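Local coordinates for protein single-stranded-DNA-specific exonuclease RecJ (Thermus thermophilus, PDB 2ZXR) that degrades single-stranded DNA exonucleolytically in the 5' to 3' direction, using divalent metal ions, and has no detectable activity on single-stranded RNA, at residues R4-V9 and A532-I537; S276-A281 and H304-R309; L381-D386 and K411-A416. All blocks are in the same frame, centred on the assembly; numbering follows the deposited sequence.

Contact 1 of 3, residues R4-V9 and A532-I537; sequences RVRWRV and ALEGGI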
ATOM      1  N   ARG A   4      11.998  11.232 -10.692  1.00 52.56           N
ATOM      2  CA  ARG A   4      10.779  11.896 -10.253  1.00 48.09           C
ATOM      3  C   ARG A   4      10.212  11.129  -9.043  1.00 46.38           C
ATOM      4  O   ARG A   4       9.004  11.141  -8.784  1.00 46.13           O
ATOM      5  CB  ARG A   4       9.760  11.965 -11.402  1.00 46.57           C
ATOM      6  CG  ARG A   4      10.019  13.119 -12.374  1.00 44.09           C
ATOM      7  CD  ARG A   4       9.003  13.186 -13.501  1.00 41.62           C
ATOM      8  NE  ARG A   4       9.215  12.134 -14.488  1.00 38.72           N
ATOM      9  CZ  ARG A   4       8.276  11.277 -14.877  1.00 37.99           C
ATOM     10  NH1 ARG A   4       7.050  11.344 -14.355  1.00 35.87           N
ATOM     11  NH2 ARG A   4       8.560  10.365 -15.802  1.00 37.92           N
ATOM     12  N   VAL A   5      11.111  10.471  -8.308  1.00 43.61           N
ATOM     13  CA  VAL A   5      10.772   9.699  -7.117  1.00 41.56           C
ATOM     14  C   VAL A   5      11.276  10.436  -5.875  1.00 40.55           C
ATOM     15  O   VAL A   5      12.476  10.582  -5.696  1.00 40.24           O
ATOM     16  CB  VAL A   5      11.454   8.295  -7.120  1.00 41.68           C
ATOM     17  CG1 VAL A   5      11.090   7.529  -5.843  1.00 40.86           C
ATOM     18  CG2 VAL A   5      11.041   7.504  -8.353  1.00 41.99           C
ATOM     19  N   ARG A   6      10.367  10.883  -5.021  1.00 39.22           N
ATOM     20  CA  ARG A   6      10.745  11.591  -3.798  1.00 39.37           C
ATOM     21  C   ARG A   6      10.622  10.684  -2.571  1.00 37.85           C
ATOM     22  O   ARG A   6       9.617   9.988  -2.417  1.00 37.54           O
ATOM     23  CB  ARG A   6       9.826  12.808  -3.574  1.00 40.93           C
ATOM     24  CG  ARG A   6      10.145  14.067  -4.392  1.00 43.94           C
ATOM     25  CD  ARG A   6      10.331  13.772  -5.874  1.00 46.12           C
ATOM     26  NE  ARG A   6       9.992  14.914  -6.727  1.00 47.81           N
ATOM     27  CZ  ARG A   6      10.703  15.290  -7.786  1.00 48.59           C
ATOM     28  NH1 ARG A   6      11.810  14.628  -8.119  1.00 48.45           N
ATOM     29  NH2 ARG A   6      10.280  16.297  -8.544  1.00 49.35           N
ATOM     30  N   TRP A   7      11.636  10.679  -1.713  1.00 35.50           N
ATOM     31  CA  TRP A   7      11.559   9.907  -0.472  1.00 33.38           C
ATOM     32  C   TRP A   7      11.144  10.872   0.643  1.00 33.37           C
ATOM     33  O   TRP A   7      11.672  11.979   0.747  1.00 33.12           O
ATOM     34  CB  TRP A   7      12.904   9.299  -0.112  1.00 31.15           C
ATOM     35  CG  TRP A   7      13.334   8.175  -0.996  1.00 29.41           C
ATOM     36  CD1 TRP A   7      12.960   7.952  -2.288  1.00 29.14           C
ATOM     37  CD2 TRP A   7      14.306   7.186  -0.683  1.00 27.81           C
ATOM     38  NE1 TRP A   7      13.654   6.885  -2.805  1.00 28.05           N
ATOM     39  CE2 TRP A   7      14.486   6.396  -1.841  1.00 26.87           C
ATOM     40  CE3 TRP A   7      15.051   6.890   0.466  1.00 27.20           C
ATOM     41  CZ2 TRP A   7      15.378   5.332  -1.887  1.00 26.73           C
ATOM     42  CZ3 TRP A   7      15.946   5.822   0.422  1.00 27.13           C
ATOM     43  CH2 TRP A   7      16.099   5.058  -0.749  1.00 27.64           C
ATOM     44  N   ARG A   8      10.193  10.449   1.461  1.00 32.84           N
ATOM     45  CA  ARG A   8       9.709  11.245   2.572  1.00 33.30           C
ATOM     46  C   ARG A   8       9.672  10.416   3.859  1.00 33.38           C
ATOM     47  O   ARG A   8       9.315   9.224   3.844  1.00 33.43           O
ATOM     48  CB  ARG A   8       8.306  11.771   2.285  1.00 34.68           C
ATOM     49  CG  ARG A   8       7.626  12.339   3.530  1.00 37.75           C
ATOM     50  CD  ARG A   8       6.260  12.925   3.224  1.00 40.65           C
ATOM     51  NE  ARG A   8       6.333  13.976   2.207  1.00 43.34           N
ATOM     52  CZ  ARG A   8       6.784  15.212   2.423  1.00 44.76           C
ATOM     53  NH1 ARG A   8       7.206  15.567   3.632  1.00 45.12           N
ATOM     54  NH2 ARG A   8       6.818  16.097   1.427  1.00 44.60           N
ATOM     55  N   VAL A   9      10.029  11.051   4.971  1.00 31.76           N
ATOM     56  CA  VAL A   9      10.010  10.377   6.259  1.00 31.64           C
ATOM     57  C   VAL A   9       8.742  10.762   6.995  1.00 31.78           C
ATOM     58  O   VAL A   9       8.468  11.951   7.199  1.00 33.46           O
ATOM     59  CB  VAL A   9      11.224  10.771   7.121  1.00 30.58           C
ATOM     60  CG1 VAL A   9      11.177  10.036   8.442  1.00 31.38           C
ATOM     61  CG2 VAL A   9      12.511  10.441   6.390  1.00 29.61           C
ATOM     62  N   ALA A 532      17.908  14.458  -1.771  1.00 46.92           N
ATOM     63  CA  ALA A 532      16.917  15.252  -1.070  1.00 46.39           C
ATOM     64  C   ALA A 532      16.079  14.243  -0.306  1.00 45.53           C
ATOM     65  O   ALA A 532      15.785  13.158  -0.823  1.00 45.42           O
ATOM     66  CB  ALA A 532      16.044  16.022  -2.075  1.00 46.88           C
ATOM     67  N   LEU A 533      15.713  14.591   0.922  1.00 43.90           N
ATOM     68  CA  LEU A 533      14.917  13.707   1.760  1.00 41.88           C
ATOM     69  C   LEU A 533      13.860  14.576   2.414  1.00 40.22           C
ATOM     70  O   LEU A 533      14.190  15.444   3.202  1.00 39.33           O
ATOM     71  CB  LEU A 533      15.820  13.080   2.817  1.00 43.09           C
ATOM     72  CG  LEU A 533      15.463  11.703   3.378  1.00 44.07           C
ATOM     73  CD1 LEU A 533      16.421  11.359   4.531  1.00 44.00           C
ATOM     74  CD2 LEU A 533      14.018  11.703   3.845  1.00 44.72           C
ATOM     75  N   GLU A 534      12.594  14.357   2.077  1.00 39.08           N
ATOM     76  CA  GLU A 534      11.512  15.148   2.644  1.00 38.83           C
ATOM     77  C   GLU A 534      11.125  14.736   4.060  1.00 37.32           C
ATOM     78  O   GLU A 534      11.267  13.573   4.445  1.00 37.73           O
ATOM     79  CB  GLU A 534      10.276  15.064   1.751  1.00 41.69           C
ATOM     80  CG  GLU A 534      10.514  15.495   0.318  1.00 46.10           C
ATOM     81  CD  GLU A 534       9.276  16.114  -0.310  1.00 49.00           C
ATOM     82  OE1 GLU A 534       8.295  15.373  -0.570  1.00 50.77           O
ATOM     83  OE2 GLU A 534       9.282  17.352  -0.531  1.00 50.48           O
ATOM     84  N   GLY A 535      10.642  15.695   4.838  1.00 35.35           N
ATOM     85  CA  GLY A 535      10.223  15.397   6.190  1.00 34.38           C
ATOM     86  C   GLY A 535      10.717  16.368   7.235  1.00 33.51           C
ATOM     87  O   GLY A 535      11.526  17.244   6.957  1.00 33.36           O
ATOM     88  N   GLY A 536      10.233  16.199   8.458  1.00 32.53           N
ATOM     89  CA  GLY A 536      10.652  17.075   9.532  1.00 31.56           C
ATOM     90  C   GLY A 536       9.679  18.216   9.697  1.00 31.39           C
ATOM     91  O   GLY A 536       8.683  18.287   8.984  1.00 31.12           O
ATOM     92  N   ILE A 537       9.965  19.114  10.632  1.00 31.08           N
ATOM     93  CA  ILE A 537       9.093  20.257  10.892  1.00 30.12           C
ATOM     94  C   ILE A 537       9.795  21.547  10.429  1.00 30.60           C
ATOM     95  O   ILE A 537      10.916  21.499   9.897  1.00 30.52           O
ATOM     96  CB  ILE A 537       8.820  20.358  12.398  1.00 30.44           C
ATOM     97  CG1 ILE A 537      10.162  20.502  13.130  1.00 28.88           C
ATOM     98  CG2 ILE A 537       8.063  19.110  12.893  1.00 29.15           C
ATOM     99  CD1 ILE A 537      10.035  20.655  14.598  1.00 27.60           C
TER
HETATM  100  O   HOH W   1       8.957  13.703   8.995  1.00 22.64           O
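Glu534 is gripped by strand 5-9 through both its backbone and its side chain. Its N donates to Trp7 O (2.9 Å), and its O accepts from Val9 N (2.9 Å). The two hydrogen bonds flank Arg8, the pattern of a single parallel bridge.

The Arg8 chain starts with CG anti to the backbone N (chi1 167°), then bends at chi3. This bend lays one guanidinium face over Glu534 CB and brings NH2 to Glu534 OE1 in a short salt bridge of 2.6 Å. The two charged groups are not coplanar, their planes standing 52° apart. On another side of the bridge, Val9 CG2 meets Leu533 CD2 at 3.2 Å, tighter than usual for methyl groups and doubtful in its exact value. Further along, a water takes the N-H of Gly536 and donates to Val9 O.

Strand 426-433 pairs with the other edge of strand 5-9, while Leu533 O is held by His642 and the Trp7 indole by Asp526 and, in a cation-pi contact, Arg528. The loop between strands 517-528 and 541-543 is thus docked on an outermost strand of the mixed sheet. Two backbone bonds fix the register of Glu534 against Arg8, and the ion pair between their side chains, partly exposed, probably adds to that hold.

Contact 2 of 3, residues S276-A281 and H304-R309; sequences SRLGEA and HRLNAR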
ATOM      1  N   SER A 276     -12.316 -14.470 -17.146  1.00 28.15           N
ATOM      2  CA  SER A 276     -13.230 -13.455 -17.599  1.00 30.60           C
ATOM      3  C   SER A 276     -12.624 -12.600 -18.711  1.00 30.87           C
ATOM      4  O   SER A 276     -13.273 -12.379 -19.728  1.00 31.86           O
ATOM      5  CB  SER A 276     -13.654 -12.580 -16.420  1.00 31.82           C
ATOM      6  OG  SER A 276     -14.465 -11.517 -16.877  1.00 35.13           O
ATOM      7  N   ARG A 277     -11.389 -12.124 -18.528  1.00 30.38           N
ATOM      8  CA  ARG A 277     -10.754 -11.287 -19.539  1.00 31.26           C
ATOM      9  C   ARG A 277     -10.690 -12.058 -20.853  1.00 30.87           C
ATOM     10  O   ARG A 277     -10.688 -11.464 -21.914  1.00 29.57           O
ATOM     11  CB  ARG A 277      -9.316 -10.892 -19.152  1.00 32.63           C
ATOM     12  CG  ARG A 277      -9.087 -10.194 -17.796  1.00 36.39           C
ATOM     13  CD  ARG A 277      -7.577 -10.396 -17.387  1.00 40.67           C
ATOM     14  NE  ARG A 277      -7.204  -9.944 -16.037  1.00 44.04           N
ATOM     15  CZ  ARG A 277      -7.331  -8.687 -15.597  1.00 45.94           C
ATOM     16  NH1 ARG A 277      -7.816  -7.752 -16.401  1.00 46.95           N
ATOM     17  NH2 ARG A 277      -6.990  -8.361 -14.350  1.00 46.03           N
ATOM     18  N   LEU A 278     -10.639 -13.388 -20.773  1.00 30.78           N
ATOM     19  CA  LEU A 278     -10.546 -14.217 -21.967  1.00 31.17           C
ATOM     20  C   LEU A 278     -11.876 -14.799 -22.499  1.00 31.37           C
ATOM     21  O   LEU A 278     -11.888 -15.685 -23.360  1.00 31.94           O
ATOM     22  CB  LEU A 278      -9.511 -15.332 -21.719  1.00 30.17           C
ATOM     23  CG  LEU A 278      -8.129 -15.146 -22.372  1.00 31.27           C
ATOM     24  CD1 LEU A 278      -7.748 -13.668 -22.435  1.00 31.19           C
ATOM     25  CD2 LEU A 278      -7.079 -15.956 -21.624  1.00 28.55           C
ATOM     26  N   GLY A 279     -12.996 -14.297 -22.004  1.00 31.87           N
ATOM     27  CA  GLY A 279     -14.275 -14.803 -22.477  1.00 31.99           C
ATOM     28  C   GLY A 279     -14.700 -16.152 -21.919  1.00 32.29           C
ATOM     29  O   GLY A 279     -15.544 -16.831 -22.512  1.00 33.72           O
ATOM     30  N   GLU A 280     -14.126 -16.580 -20.802  1.00 30.62           N
ATOM     31  CA  GLU A 280     -14.565 -17.850 -20.228  1.00 29.96           C
ATOM     32  C   GLU A 280     -14.958 -17.670 -18.758  1.00 27.96           C
ATOM     33  O   GLU A 280     -14.654 -18.497 -17.910  1.00 26.80           O
ATOM     34  CB  GLU A 280     -13.499 -18.953 -20.425  1.00 31.55           C
ATOM     35  CG  GLU A 280     -13.429 -19.449 -21.900  1.00 35.71           C
ATOM     36  CD  GLU A 280     -12.399 -20.562 -22.187  1.00 38.74           C
ATOM     37  OE1 GLU A 280     -11.563 -20.373 -23.112  1.00 42.46           O
ATOM     38  OE2 GLU A 280     -12.417 -21.635 -21.533  1.00 40.15           O
ATOM     39  N   ALA A 281     -15.668 -16.579 -18.482  1.00 27.69           N
ATOM     40  CA  ALA A 281     -16.143 -16.273 -17.124  1.00 28.33           C
ATOM     41  C   ALA A 281     -16.991 -17.409 -16.502  1.00 28.25           C
ATOM     42  O   ALA A 281     -16.931 -17.629 -15.295  1.00 27.65           O
ATOM     43  CB  ALA A 281     -16.928 -14.948 -17.120  1.00 27.37           C
ATOM     44  N   HIS A 304      -5.819 -22.337 -14.770  1.00 23.86           N
ATOM     45  CA  HIS A 304      -4.358 -22.235 -14.907  1.00 25.52           C
ATOM     46  C   HIS A 304      -3.968 -22.016 -16.365  1.00 25.90           C
ATOM     47  O   HIS A 304      -3.060 -21.233 -16.663  1.00 25.33           O
ATOM     48  CB  HIS A 304      -3.665 -23.489 -14.391  1.00 27.35           C
ATOM     49  CG  HIS A 304      -3.670 -23.601 -12.900  1.00 30.63           C
ATOM     50  ND1 HIS A 304      -3.440 -24.791 -12.234  1.00 33.54           N
ATOM     51  CD2 HIS A 304      -3.832 -22.658 -11.942  1.00 31.26           C
ATOM     52  CE1 HIS A 304      -3.451 -24.567 -10.930  1.00 33.89           C
ATOM     53  NE2 HIS A 304      -3.685 -23.279 -10.729  1.00 32.14           N
ATOM     54  N   ARG A 305      -4.679 -22.689 -17.271  1.00 25.04           N
ATOM     55  CA  ARG A 305      -4.405 -22.558 -18.682  1.00 25.75           C
ATOM     56  C   ARG A 305      -4.790 -21.178 -19.197  1.00 24.60           C
ATOM     57  O   ARG A 305      -4.061 -20.570 -19.974  1.00 24.38           O
ATOM     58  CB  ARG A 305      -5.158 -23.620 -19.478  1.00 28.45           C
ATOM     59  CG  ARG A 305      -4.603 -23.750 -20.886  1.00 32.46           C
ATOM     60  CD  ARG A 305      -5.643 -24.246 -21.868  1.00 36.87           C
ATOM     61  NE  ARG A 305      -6.728 -23.284 -22.012  1.00 38.96           N
ATOM     62  CZ  ARG A 305      -8.007 -23.603 -21.892  1.00 40.05           C
ATOM     63  NH1 ARG A 305      -8.332 -24.861 -21.633  1.00 40.63           N
ATOM     64  NH2 ARG A 305      -8.949 -22.673 -22.027  1.00 39.88           N
ATOM     65  N   LEU A 306      -5.942 -20.677 -18.768  1.00 23.24           N
ATOM     66  CA  LEU A 306      -6.369 -19.358 -19.215  1.00 22.91           C
ATOM     67  C   LEU A 306      -5.394 -18.273 -18.722  1.00 22.74           C
ATOM     68  O   LEU A 306      -5.062 -17.336 -19.459  1.00 21.71           O
ATOM     69  CB  LEU A 306      -7.790 -19.064 -18.717  1.00 21.87           C
ATOM     70  CG  LEU A 306      -8.879 -19.850 -19.455  1.00 23.54           C
ATOM     71  CD1 LEU A 306     -10.103 -19.972 -18.567  1.00 22.05           C
ATOM     72  CD2 LEU A 306      -9.215 -19.153 -20.813  1.00 22.25           C
ATOM     73  N   ASN A 307      -4.950 -18.400 -17.475  1.00 21.50           N
ATOM     74  CA  ASN A 307      -4.011 -17.432 -16.910  1.00 23.32           C
ATOM     75  C   ASN A 307      -2.659 -17.469 -17.648  1.00 23.14           C
ATOM     76  O   ASN A 307      -2.024 -16.433 -17.833  1.00 22.82           O
ATOM     77  CB  ASN A 307      -3.796 -17.719 -15.425  1.00 24.24           C
ATOM     78  CG  ASN A 307      -3.020 -16.617 -14.730  1.00 25.30           C
ATOM     79  OD1 ASN A 307      -3.468 -15.467 -14.660  1.00 26.27           O
ATOM     80  ND2 ASN A 307      -1.853 -16.964 -14.211  1.00 26.23           N
ATOM     81  N   ALA A 308      -2.238 -18.659 -18.074  1.00 21.88           N
ATOM     82  CA  ALA A 308      -0.982 -18.803 -18.818  1.00 23.35           C
ATOM     83  C   ALA A 308      -1.137 -18.142 -20.188  1.00 23.80           C
ATOM     84  O   ALA A 308      -0.188 -17.562 -20.728  1.00 23.61           O
ATOM     85  CB  ALA A 308      -0.615 -20.297 -18.991  1.00 23.39           C
ATOM     86  N   ARG A 309      -2.340 -18.228 -20.749  1.00 24.17           N
ATOM     87  CA  ARG A 309      -2.618 -17.609 -22.041  1.00 24.47           C
ATOM     88  C   ARG A 309      -2.593 -16.082 -21.861  1.00 24.14           C
ATOM     89  O   ARG A 309      -1.938 -15.373 -22.611  1.00 23.68           O
ATOM     90  CB  ARG A 309      -3.976 -18.086 -22.563  1.00 26.51           C
ATOM     91  CG  ARG A 309      -4.456 -17.454 -23.882  1.00 29.93           C
ATOM     92  CD  ARG A 309      -3.452 -17.646 -25.037  1.00 33.84           C
ATOM     93  NE  ARG A 309      -4.009 -17.177 -26.308  1.00 36.62           N
ATOM     94  CZ  ARG A 309      -3.302 -16.970 -27.417  1.00 38.53           C
ATOM     95  NH1 ARG A 309      -1.989 -17.186 -27.428  1.00 40.42           N
ATOM     96  NH2 ARG A 309      -3.902 -16.537 -28.521  1.00 39.09           N
TER
HETATM   97  O   HOH W   2      -5.119 -12.438 -15.056  1.00 30.14           O
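Leu278 drives a methyl group, CD2, against a backbone carbonyl: it lies 3.3 Å from Leu306 O, on the flank of helix 293-321. The leucine's torsions lie well off the staggered positions (chi1 -103°, chi2 33°), and the exact place of the methyl is best taken with some caution. The same CD2 also touches Leu306 CD2 at 3.9 Å and Arg309 CG at 3.8 Å, the Leu278 and Arg309 side chains crossing at about a right angle, so a single methyl meets the backbone and two side chains of one helical turn. No direct hydrogen bond joins the two segments.

Both Leu306 branches meet Glu280: Leu306 CD1 approaches Glu280 CB at 4.0 Å, and Leu306 CD2 approaches Glu280 OE1 at 3.5 Å. Leu278 and Glu280 can both face the helix because the chain turns sharply between them. Gly279, with positive phi, is the C-prime residue of a Schellman motif that ends helix 261-277: Glu280 N bonds to Ala275 O, and Gly279 N to Ser276 O at 3.0 Å.

Beside the leucines the charges interact only loosely. Glu280 OE1 and Arg305 NH2 form a long salt bridge of 3.6 Å, with Glu280 OE2 lying in the guanidinium plane, at its edge. Each has a stronger partner elsewhere: Lys283 for the carboxylate, Glu302 for the guanidinium. At another side of the contact a water joins Arg277 NE to Asn307 OD1 by two weak hydrogen bonds.

The helix end lies close to the metal-binding region. Ser276 OG is hydrogen-bonded to both Asp80 O and Tyr81 O, which must share its one proton, and the side chain of Glu280 is about 10 Å from that of Asp80, a manganese ligand.

Contact 3 of 3, residues L381-D386 and K411-A416; sequences LRSAED and KARVEA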
ATOM      1  N   LEU A 381      -9.854  11.872 -21.517  1.00 27.94           N
ATOM      2  CA  LEU A 381     -10.706  11.369 -22.580  1.00 28.69           C
ATOM      3  C   LEU A 381     -11.756  12.433 -22.883  1.00 30.11           C
ATOM      4  O   LEU A 381     -12.123  12.651 -24.042  1.00 28.75           O
ATOM      5  CB  LEU A 381     -11.402  10.063 -22.170  1.00 25.12           C
ATOM      6  CG  LEU A 381     -10.496   8.843 -21.943  1.00 24.95           C
ATOM      7  CD1 LEU A 381     -11.379   7.585 -21.731  1.00 22.64           C
ATOM      8  CD2 LEU A 381      -9.558   8.646 -23.143  1.00 22.75           C
ATOM      9  N   ARG A 382     -12.247  13.089 -21.833  1.00 31.63           N
ATOM     10  CA  ARG A 382     -13.246  14.134 -22.029  1.00 32.95           C
ATOM     11  C   ARG A 382     -12.686  15.215 -22.945  1.00 32.54           C
ATOM     12  O   ARG A 382     -13.379  15.685 -23.825  1.00 34.22           O
ATOM     13  CB  ARG A 382     -13.657  14.747 -20.689  1.00 34.72           C
ATOM     14  CG  ARG A 382     -14.689  15.862 -20.793  1.00 38.60           C
ATOM     15  CD  ARG A 382     -15.526  15.884 -19.528  1.00 42.00           C
ATOM     16  NE  ARG A 382     -16.054  14.537 -19.299  1.00 46.18           N
ATOM     17  CZ  ARG A 382     -16.361  14.031 -18.105  1.00 46.57           C
ATOM     18  NH1 ARG A 382     -16.194  14.768 -17.016  1.00 47.17           N
ATOM     19  NH2 ARG A 382     -16.819  12.780 -18.003  1.00 46.64           N
ATOM     20  N   SER A 383     -11.428  15.588 -22.761  1.00 32.50           N
ATOM     21  CA  SER A 383     -10.828  16.622 -23.597  1.00 32.83           C
ATOM     22  C   SER A 383     -10.824  16.236 -25.069  1.00 33.24           C
ATOM     23  O   SER A 383     -10.741  17.099 -25.930  1.00 34.45           O
ATOM     24  CB  SER A 383      -9.387  16.937 -23.145  1.00 32.89           C
ATOM     25  OG  SER A 383      -8.438  15.978 -23.607  1.00 33.85           O
ATOM     26  N   ALA A 384     -10.910  14.943 -25.365  1.00 33.31           N
ATOM     27  CA  ALA A 384     -10.919  14.480 -26.757  1.00 32.97           C
ATOM     28  C   ALA A 384     -12.218  13.730 -27.093  1.00 32.77           C
ATOM     29  O   ALA A 384     -12.250  12.948 -28.046  1.00 31.00           O
ATOM     30  CB  ALA A 384      -9.729  13.555 -26.978  1.00 33.85           C
ATOM     31  N   GLU A 385     -13.287  13.990 -26.338  1.00 32.63           N
ATOM     32  CA  GLU A 385     -14.538  13.252 -26.511  1.00 34.05           C
ATOM     33  C   GLU A 385     -15.261  13.261 -27.856  1.00 34.63           C
ATOM     34  O   GLU A 385     -15.943  12.286 -28.201  1.00 34.26           O
ATOM     35  CB  GLU A 385     -15.530  13.635 -25.410  1.00 35.73           C
ATOM     36  CG  GLU A 385     -16.144  15.013 -25.557  1.00 38.85           C
ATOM     37  CD  GLU A 385     -17.007  15.372 -24.357  1.00 41.16           C
ATOM     38  OE1 GLU A 385     -17.931  14.593 -24.019  1.00 41.47           O
ATOM     39  OE2 GLU A 385     -16.753  16.433 -23.748  1.00 42.97           O
ATOM     40  N   ASP A 386     -15.132  14.336 -28.618  1.00 34.95           N
ATOM     41  CA  ASP A 386     -15.803  14.387 -29.915  1.00 36.23           C
ATOM     42  C   ASP A 386     -15.311  13.244 -30.821  1.00 35.47           C
ATOM     43  O   ASP A 386     -16.025  12.800 -31.727  1.00 34.99           O
ATOM     44  CB  ASP A 386     -15.521  15.730 -30.601  1.00 37.40           C
ATOM     45  CG  ASP A 386     -14.033  15.971 -30.819  1.00 40.67           C
ATOM     46  OD1 ASP A 386     -13.279  16.106 -29.827  1.00 42.65           O
ATOM     47  OD2 ASP A 386     -13.598  16.020 -31.991  1.00 44.25           O
ATOM     48  N   LYS A 411      -4.277  11.104 -30.309  1.00 29.21           N
ATOM     49  CA  LYS A 411      -2.973  11.219 -29.677  1.00 31.64           C
ATOM     50  C   LYS A 411      -2.528  12.657 -29.411  1.00 32.89           C
ATOM     51  O   LYS A 411      -2.125  12.978 -28.292  1.00 32.92           O
ATOM     52  CB  LYS A 411      -1.912  10.512 -30.529  1.00 31.38           C
ATOM     53  CG  LYS A 411      -0.473  10.609 -30.027  1.00 32.19           C
ATOM     54  CD  LYS A 411       0.412   9.733 -30.905  1.00 32.69           C
ATOM     55  CE  LYS A 411       1.766   9.440 -30.295  1.00 33.80           C
ATOM     56  NZ  LYS A 411       2.803  10.497 -30.522  1.00 34.41           N
ATOM     57  N   ALA A 412      -2.598  13.523 -30.426  1.00 32.83           N
ATOM     58  CA  ALA A 412      -2.160  14.909 -30.238  1.00 33.15           C
ATOM     59  C   ALA A 412      -2.981  15.566 -29.148  1.00 32.76           C
ATOM     60  O   ALA A 412      -2.460  16.305 -28.307  1.00 33.52           O
ATOM     61  CB  ALA A 412      -2.291  15.701 -31.548  1.00 32.59           C
ATOM     62  N   ARG A 413      -4.275  15.289 -29.179  1.00 32.18           N
ATOM     63  CA  ARG A 413      -5.201  15.828 -28.212  1.00 32.41           C
ATOM     64  C   ARG A 413      -4.848  15.423 -26.771  1.00 32.69           C
ATOM     65  O   ARG A 413      -4.700  16.284 -25.885  1.00 33.13           O
ATOM     66  CB  ARG A 413      -6.604  15.333 -28.540  1.00 33.91           C
ATOM     67  CG  ARG A 413      -7.684  16.049 -27.792  1.00 35.72           C
ATOM     68  CD  ARG A 413      -7.873  17.420 -28.416  1.00 37.65           C
ATOM     69  NE  ARG A 413      -8.505  17.301 -29.720  1.00 37.84           N
ATOM     70  CZ  ARG A 413      -9.812  17.139 -29.898  1.00 38.22           C
ATOM     71  NH1 ARG A 413     -10.630  17.089 -28.858  1.00 38.41           N
ATOM     72  NH2 ARG A 413     -10.302  17.007 -31.125  1.00 39.91           N
ATOM     73  N   VAL A 414      -4.710  14.125 -26.513  1.00 31.06           N
ATOM     74  CA  VAL A 414      -4.406  13.742 -25.140  1.00 30.44           C
ATOM     75  C   VAL A 414      -3.020  14.189 -24.731  1.00 30.92           C
ATOM     76  O   VAL A 414      -2.808  14.538 -23.575  1.00 31.51           O
ATOM     77  CB  VAL A 414      -4.614  12.219 -24.873  1.00 29.52           C
ATOM     78  CG1 VAL A 414      -6.057  11.845 -25.197  1.00 28.51           C
ATOM     79  CG2 VAL A 414      -3.649  11.394 -25.628  1.00 28.08           C
ATOM     80  N   GLU A 415      -2.079  14.204 -25.669  1.00 31.82           N
ATOM     81  CA  GLU A 415      -0.728  14.665 -25.354  1.00 33.46           C
ATOM     82  C   GLU A 415      -0.778  16.122 -24.901  1.00 34.33           C
ATOM     83  O   GLU A 415      -0.026  16.533 -24.002  1.00 34.70           O
ATOM     84  CB  GLU A 415       0.194  14.578 -26.573  1.00 33.53           C
ATOM     85  CG  GLU A 415       0.583  13.183 -26.995  1.00 34.65           C
ATOM     86  CD  GLU A 415       1.454  13.188 -28.249  1.00 35.99           C
ATOM     87  OE1 GLU A 415       1.611  14.260 -28.863  1.00 38.18           O
ATOM     88  OE2 GLU A 415       1.980  12.130 -28.635  1.00 35.28           O
ATOM     89  N   ALA A 416      -1.661  16.895 -25.532  1.00 34.69           N
ATOM     90  CA  ALA A 416      -1.818  18.310 -25.219  1.00 35.43           C
ATOM     91  C   ALA A 416      -2.512  18.471 -23.894  1.00 35.25           C
ATOM     92  O   ALA A 416      -2.218  19.391 -23.146  1.00 35.82           O
ATOM     93  CB  ALA A 416      -2.618  19.032 -26.324  1.00 36.24           C
TER
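Arg413 leaves its helix with CG anti to the backbone N (chi1 -168°), followed by two bends, at chi2 and chi3, that curl the guanidinium round toward residues 383-386. Asp386 meets it from the turn after helix 377-383: its CG sits in the crowded position between backbone N and carbonyl carbon (chi1 59°), which swings the carboxylate toward the arginine.

Arg413 NH1 is the hub. One hydrogen bond runs to Ser383 O (2.9 Å), which receives it in the carbonyl plane on a lone pair; another runs to Asp386 OD1 (3.0 Å) as part of a salt bridge, and OD1 uses its syn lone pair. Both acceptors lie near the guanidinium plane, at its edge. Arg413 NH2 adds a weak bond to Asp386 OD1 (3.4 Å), and OD2 lies 3.5 Å from the same nitrogen. Carboxylate and guanidinium are nearly coplanar, only 3° apart. NH1 directs one N-H to Ser383 O, on the CD side, and the other to Asp386 OD1, on the side shared with NH2; held from two sides in its own plane, the group is restrained against rotation. A carbonyl oxygen and a carboxylate meeting the same nitrogen would be expected to stabilise its positive charge.

The aliphatic part of the arginine packs too. Arg413 CG rests on Ala384 CB at 3.3 Å, while Val414 CG1 stands farther off, 4.4 Å from Ala384 CB.

The contact joins helix 377-383 and the turn that follows it to helix 407-419, within the DHHA1 domain. Leu381 and Ala384 also touch Phe410, and Ser383 touches Tyr417. The two helices pack on the mixed sheet of this domain: Leu381 reaches strands 397-401 and 359-363, Val414 reaches strands 332-335 and 359-363, and the two side chains share Phe360.

Overall arrangement
Contact 1 spans 523 residues, whereas contacts 2 and 3 are local closures; none touches another. Contact 1 joins the N-terminal strand to the loop between strands 517-528 and 541-543, and contacts 2 and 3 follow one another in the sequence between its two segments. The centres of contacts 1 and 2 lie 42 Å apart, on opposite sides of the centre of the chain. Contact 3 is 34 Å from contact 1 and 32 Å from contact 2, centre to centre, with nearest atoms about 13 Å and about 17 Å apart, respectively. Contact 2 borders the metal-binding region, where Asp84, Asp136, His160, His161 and Asp221 hold magnesium; contacts 1 and 3 lie away from it.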